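Local coordinates for leucine-rich repeat protein TpLRR (Treponema pallidum, PDB 6MLX) that is of unknown function but folds as a BspA-type leucine-rich repeat solenoid, a scaffold that in other proteins commonly serves in protein recognition, at residues D77-A83 and F99-L105; G159-L163 and P181-S185. All coordinates share one frame; numbering follows the deposited sequence.

Contact 1 of 2, residues D77-A83 and F99-L105; sequences DGCTKLA and FHKCVSL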
loop_
_atom_site.group_PDB
_atom_site.type_symbol
_atom_site.label_atom_id
_atom_site.label_comp_id
_atom_site.label_asym_id
_atom_site.label_seq_id
_atom_site.Cartn_x
_atom_site.Cartn_y
_atom_site.Cartn_z
ATOM N N ASP A 77 9.259 -4.236 -2.258
ATOM C CA ASP A 77 9.743 -4.995 -1.112
ATOM C C ASP A 77 11.221 -4.697 -0.876
ATOM O O ASP A 77 12.045 -4.853 -1.781
ATOM C CB ASP A 77 9.515 -6.486 -1.386
ATOM C CG ASP A 77 9.817 -7.380 -0.189
ATOM O OD1 ASP A 77 10.477 -6.948 0.776
ATOM O OD2 ASP A 77 9.379 -8.543 -0.223
ATOM N N GLY A 78 11.544 -4.198 0.318
ATOM C CA GLY A 78 12.926 -3.949 0.683
ATOM C C GLY A 78 13.486 -2.598 0.289
ATOM O O GLY A 78 14.697 -2.386 0.425
ATOM N N CYS A 79 12.658 -1.669 -0.189
ATOM C CA CYS A 79 13.150 -0.322 -0.482
ATOM C C CYS A 79 13.238 0.467 0.824
ATOM O O CYS A 79 12.459 1.383 1.097
ATOM C CB CYS A 79 12.266 0.368 -1.506
ATOM S SG CYS A 79 12.411 -0.378 -3.133
ATOM N N THR A 80 14.255 0.120 1.619
ATOM C CA THR A 80 14.312 0.553 3.012
ATOM C C THR A 80 14.515 2.061 3.175
ATOM O O THR A 80 14.276 2.588 4.265
ATOM C CB THR A 80 15.414 -0.224 3.742
ATOM O OG1 THR A 80 16.655 0.009 3.082
ATOM C CG2 THR A 80 15.126 -1.725 3.712
ATOM N N LYS A 81 14.918 2.780 2.137
ATOM C CA LYS A 81 15.059 4.223 2.253
ATOM C C LYS A 81 13.897 4.983 1.634
ATOM O O LYS A 81 13.865 6.217 1.721
ATOM C CB LYS A 81 16.379 4.684 1.619
ATOM C CG LYS A 81 17.623 4.137 2.328
ATOM C CD LYS A 81 17.483 4.183 3.845
ATOM C CE LYS A 81 18.863 4.132 4.534
ATOM N NZ LYS A 81 18.819 3.520 5.893
ATOM N N LEU A 82 12.941 4.286 1.018
ATOM C CA LEU A 82 11.848 4.961 0.325
ATOM C C LEU A 82 11.016 5.793 1.298
ATOM O O LEU A 82 10.365 5.245 2.196
ATOM C CB LEU A 82 10.980 3.930 -0.407
ATOM C CG LEU A 82 9.860 4.432 -1.319
ATOM C CD1 LEU A 82 10.414 5.315 -2.431
ATOM C CD2 LEU A 82 9.091 3.242 -1.882
ATOM N N ALA A 83 11.050 7.122 1.130
ATOM C CA ALA A 83 10.341 8.058 1.992
ATOM C C ALA A 83 9.110 8.675 1.345
ATOM O O ALA A 83 8.176 9.058 2.055
ATOM C CB ALA A 83 11.281 9.190 2.442
ATOM N N PHE A 99 4.875 -3.091 -0.688
ATOM C CA PHE A 99 5.726 -2.183 0.081
ATOM C C PHE A 99 6.209 -2.839 1.364
ATOM O O PHE A 99 6.470 -2.165 2.365
ATOM C CB PHE A 99 4.999 -0.875 0.381
ATOM C CG PHE A 99 4.673 -0.088 -0.849
ATOM C CD1 PHE A 99 5.640 0.704 -1.452
ATOM C CD2 PHE A 99 3.408 -0.160 -1.420
ATOM C CE1 PHE A 99 5.358 1.429 -2.592
ATOM C CE2 PHE A 99 3.108 0.569 -2.566
ATOM C CZ PHE A 99 4.094 1.364 -3.156
ATOM N N HIS A 100 6.333 -4.160 1.340
ATOM C CA HIS A 100 6.843 -4.890 2.489
ATOM C C HIS A 100 8.216 -4.352 2.889
ATOM O O HIS A 100 9.083 -4.124 2.039
ATOM C CB HIS A 100 6.884 -6.390 2.147
ATOM C CG HIS A 100 7.550 -7.241 3.183
ATOM N ND1 HIS A 100 6.961 -7.554 4.390
ATOM C CD2 HIS A 100 8.759 -7.850 3.186
ATOM C CE1 HIS A 100 7.783 -8.312 5.095
ATOM N NE2 HIS A 100 8.879 -8.511 4.382
ATOM N N LYS A 101 8.384 -4.088 4.190
ATOM C CA LYS A 101 9.647 -3.610 4.767
ATOM C C LYS A 101 10.102 -2.271 4.190
ATOM O O LYS A 101 11.307 -1.998 4.122
ATOM C CB LYS A 101 10.777 -4.634 4.604
ATOM C CG LYS A 101 10.678 -5.856 5.487
ATOM C CD LYS A 101 11.833 -6.806 5.181
ATOM C CE LYS A 101 12.620 -7.116 6.443
ATOM N NZ LYS A 101 11.778 -8.006 7.311
ATOM N N CYS A 102 9.170 -1.416 3.760
ATOM C CA CYS A 102 9.534 -0.051 3.379
ATOM C C CYS A 102 9.507 0.785 4.661
ATOM O O CYS A 102 8.560 1.529 4.954
ATOM C CB CYS A 102 8.607 0.493 2.301
ATOM S SG CYS A 102 8.898 -0.207 0.664
ATOM N N VAL A 103 10.581 0.637 5.449
ATOM C CA VAL A 103 10.597 1.125 6.829
ATOM C C VAL A 103 10.777 2.627 6.936
ATOM O O VAL A 103 10.710 3.166 8.047
ATOM C CB VAL A 103 11.692 0.374 7.617
ATOM C CG1 VAL A 103 11.439 -1.129 7.525
ATOM C CG2 VAL A 103 13.069 0.713 7.070
ATOM N N SER A 104 10.995 3.327 5.827
ATOM C CA SER A 104 11.132 4.781 5.839
ATOM C C SER A 104 9.935 5.490 5.233
ATOM O O SER A 104 9.955 6.723 5.112
ATOM C CB SER A 104 12.394 5.216 5.079
ATOM O OG SER A 104 13.548 4.696 5.692
ATOM N N LEU A 105 8.919 4.749 4.810
ATOM C CA LEU A 105 7.734 5.344 4.206
ATOM C C LEU A 105 6.894 5.896 5.348
ATOM O O LEU A 105 6.284 5.140 6.110
ATOM C CB LEU A 105 6.984 4.303 3.385
ATOM C CG LEU A 105 6.007 4.804 2.330
ATOM C CD1 LEU A 105 6.721 5.759 1.426
ATOM C CD2 LEU A 105 5.456 3.624 1.533
#
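S104 OG donates a hydrogen bond to T80 O, 2.6 Å away and in the plane of that carbonyl, joining two equivalent turns of the leucine-rich repeat solenoid. The hydroxyl is anti to its own carbonyl carbon (chi1 -62°), which turns it to the neighbouring coil, while S104 CB settles against T80 O and L82 O. At the other end of the contact G78 N donates to H100 O over 3.0 Å, nearly straight at the hydrogen (161°). G78 takes a positive phi, a backbone shape that glycine adopts readily. Type I turns from C79 to L82 and from C102 to L105 lie one above the other in successive coils, and the S104-T80 bond joins them.

D77 and H100 extend side by side in the same direction, carboxylate and imidazole almost perpendicular. D77 OD1 meets the ring at its edge, 3.1 Å from H100 CD2, a carbon, whereas OD2 is hydrogen-bonded to H74 ND1. K101 CG lies above one face of the imidazole, offset toward the rim.

On the outer side V103 CG2 lies 3.6 Å from T80 O. Inward, C79 CB touches C102 SG at 4.0 Å, and L82 CD2 reaches the edge of the F99 ring, which is itself flanked by the parallel rings of F76 and F122. L105 CD1 joins this interior packing, 4.4 Å from L82 CG and 3.7 Å from A83 O.

Contact 2 of 2, residues G159-L163 and P181-S185; sequences GVKNL and PEKVS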
loop_
_atom_site.group_PDB
_atom_site.type_symbol
_atom_site.label_atom_id
_atom_site.label_comp_id
_atom_site.label_asym_id
_atom_site.label_seq_id
_atom_site.Cartn_x
_atom_site.Cartn_y
_atom_site.Cartn_z
ATOM N N GLY A 159 -17.763 2.139 2.726
ATOM C CA GLY A 159 -18.626 0.978 2.587
ATOM C C GLY A 159 -18.049 -0.351 3.042
ATOM O O GLY A 159 -18.604 -1.412 2.720
ATOM N N VAL A 160 -16.948 -0.309 3.801
ATOM C CA VAL A 160 -16.140 -1.511 4.013
ATOM C C VAL A 160 -16.965 -2.597 4.688
ATOM O O VAL A 160 -17.640 -2.364 5.696
ATOM C CB VAL A 160 -14.871 -1.178 4.817
ATOM C CG1 VAL A 160 -15.197 -0.441 6.091
ATOM C CG2 VAL A 160 -14.105 -2.444 5.126
ATOM N N LYS A 161 -16.914 -3.806 4.126
ATOM C CA LYS A 161 -17.750 -4.892 4.616
ATOM C C LYS A 161 -17.036 -5.853 5.563
ATOM O O LYS A 161 -17.699 -6.467 6.405
ATOM C CB LYS A 161 -18.338 -5.669 3.434
ATOM C CG LYS A 161 -19.122 -4.761 2.527
ATOM C CD LYS A 161 -20.137 -5.499 1.727
ATOM C CE LYS A 161 -19.571 -5.903 0.418
ATOM N NZ LYS A 161 -20.706 -5.918 -0.543
ATOM N N ASN A 162 -15.717 -5.981 5.470
ATOM C CA ASN A 162 -14.986 -6.858 6.366
ATOM C C ASN A 162 -13.630 -6.243 6.672
ATOM O O ASN A 162 -13.057 -5.531 5.845
ATOM C CB ASN A 162 -14.774 -8.241 5.745
ATOM C CG ASN A 162 -13.953 -8.170 4.468
ATOM O OD1 ASN A 162 -14.221 -7.351 3.596
ATOM N ND2 ASN A 162 -12.940 -9.027 4.361
ATOM N N LEU A 163 -13.123 -6.534 7.863
ATOM C CA LEU A 163 -11.731 -6.273 8.210
ATOM C C LEU A 163 -11.002 -7.618 8.182
ATOM O O LEU A 163 -11.262 -8.492 9.018
ATOM C CB LEU A 163 -11.611 -5.589 9.569
ATOM C CG LEU A 163 -12.349 -4.251 9.675
ATOM C CD1 LEU A 163 -12.142 -3.647 11.041
ATOM C CD2 LEU A 163 -11.881 -3.290 8.603
ATOM N N PRO A 181 -17.829 1.247 10.325
ATOM C CA PRO A 181 -19.210 1.138 9.841
ATOM C C PRO A 181 -20.196 0.790 10.947
ATOM O O PRO A 181 -19.846 0.430 12.074
ATOM C CB PRO A 181 -19.146 0.010 8.808
ATOM C CG PRO A 181 -17.676 -0.227 8.564
ATOM C CD PRO A 181 -16.975 0.166 9.811
ATOM N N GLU A 182 -21.469 0.884 10.577
ATOM C CA GLU A 182 -22.545 0.446 11.446
ATOM C C GLU A 182 -22.637 -1.070 11.507
ATOM O O GLU A 182 -23.217 -1.619 12.450
ATOM C CB GLU A 182 -23.844 1.064 10.932
ATOM C CG GLU A 182 -23.649 2.526 10.503
ATOM C CD GLU A 182 -23.849 3.479 11.667
ATOM O OE1 GLU A 182 -24.825 3.274 12.413
ATOM O OE2 GLU A 182 -23.036 4.418 11.856
ATOM N N LYS A 183 -22.066 -1.757 10.525
ATOM C CA LYS A 183 -22.058 -3.207 10.496
ATOM C C LYS A 183 -20.869 -3.648 9.655
ATOM O O LYS A 183 -20.625 -3.096 8.580
ATOM C CB LYS A 183 -23.380 -3.742 9.927
ATOM C CG LYS A 183 -23.264 -5.026 9.136
ATOM C CD LYS A 183 -24.659 -5.549 8.786
ATOM C CE LYS A 183 -25.296 -4.705 7.662
ATOM N NZ LYS A 183 -24.766 -5.052 6.281
ATOM N N VAL A 184 -20.117 -4.622 10.157
ATOM C CA VAL A 184 -18.908 -5.088 9.492
ATOM C C VAL A 184 -18.605 -6.475 10.041
ATOM O O VAL A 184 -19.056 -6.834 11.133
ATOM C CB VAL A 184 -17.742 -4.090 9.721
ATOM C CG1 VAL A 184 -17.245 -4.192 11.165
ATOM C CG2 VAL A 184 -16.605 -4.299 8.714
ATOM N N SER A 185 -17.876 -7.274 9.263
ATOM C CA SER A 185 -17.427 -8.598 9.675
ATOM C C SER A 185 -15.935 -8.575 9.960
ATOM O O SER A 185 -15.173 -7.871 9.299
ATOM C CB SER A 185 -17.705 -9.647 8.595
ATOM O OG SER A 185 -19.091 -9.796 8.379
HETATM O O HOH W 1 -20.557 -2.503 6.058
#
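With CG1 between the backbone N and the carbonyl carbon (chi1 73°), V184 has CG2 anti to its N, and this methyl reaches the K161 peptide, 3.4 Å from K161 O. At the other end, V160 CG1, likewise held between the backbone N and the carbonyl carbon (chi1 53°), projects onto the proline ring and meets P181 CG at 3.5 Å, the two side chains crossing at about a right angle.

Beyond V184 the backbones pair. S185 N donates to K161 O over 3.0 Å, approaching at a tilt from the carbonyl plane, and L163 N donates to S185 O over 2.8 Å, nearly in line with the C=O bond. S185 O also receives the CA-H of N162, at 3.1 Å from N162 CA. S185 is thus gripped through both its N-H and its carbonyl, and N162 sits directly beside it, the side chains of both leaving from the same face of the sheet.

Where the two segments splay apart toward P181, a water bridges them, donating to V160 O and to K183 O, the latter at 2.6 Å. On the buried side V184 CG2 is 4.4 Å from L163 CG; L163 also packs on L156, V190 and F191, and V184 on L208 near the C terminus. The N162-S185 bridge is a parallel one, and L163 pairs onward with G187, the strand pairing of successive coils in a leucine-rich repeat solenoid.

In the fold
From the N terminus the chain passes through the strands that begin the sheet, 11-15 to 43-48, and then into the repeat coils. Contact 1 closes first, bringing 99-105 back beside 77-83 after a single coil that includes strands 84-86 and 93-94. Further coils follow before contact 2 opens at 159-163 and closes at 181-185, one coil later, with strand 176-178 between. The two closures are in series, neither enclosing nor crossing the other. The centres of contact 1 and contact 2 are about 29 Å apart, on opposite sides of the chain's centre. The nearest atoms of contact 1 and contact 2 are about 18 Å apart. Contact 1 joins loops that follow short strands of the long sheet; contact 2 pairs the separate strands 162-163 and 185-186, ahead of helix 199-207.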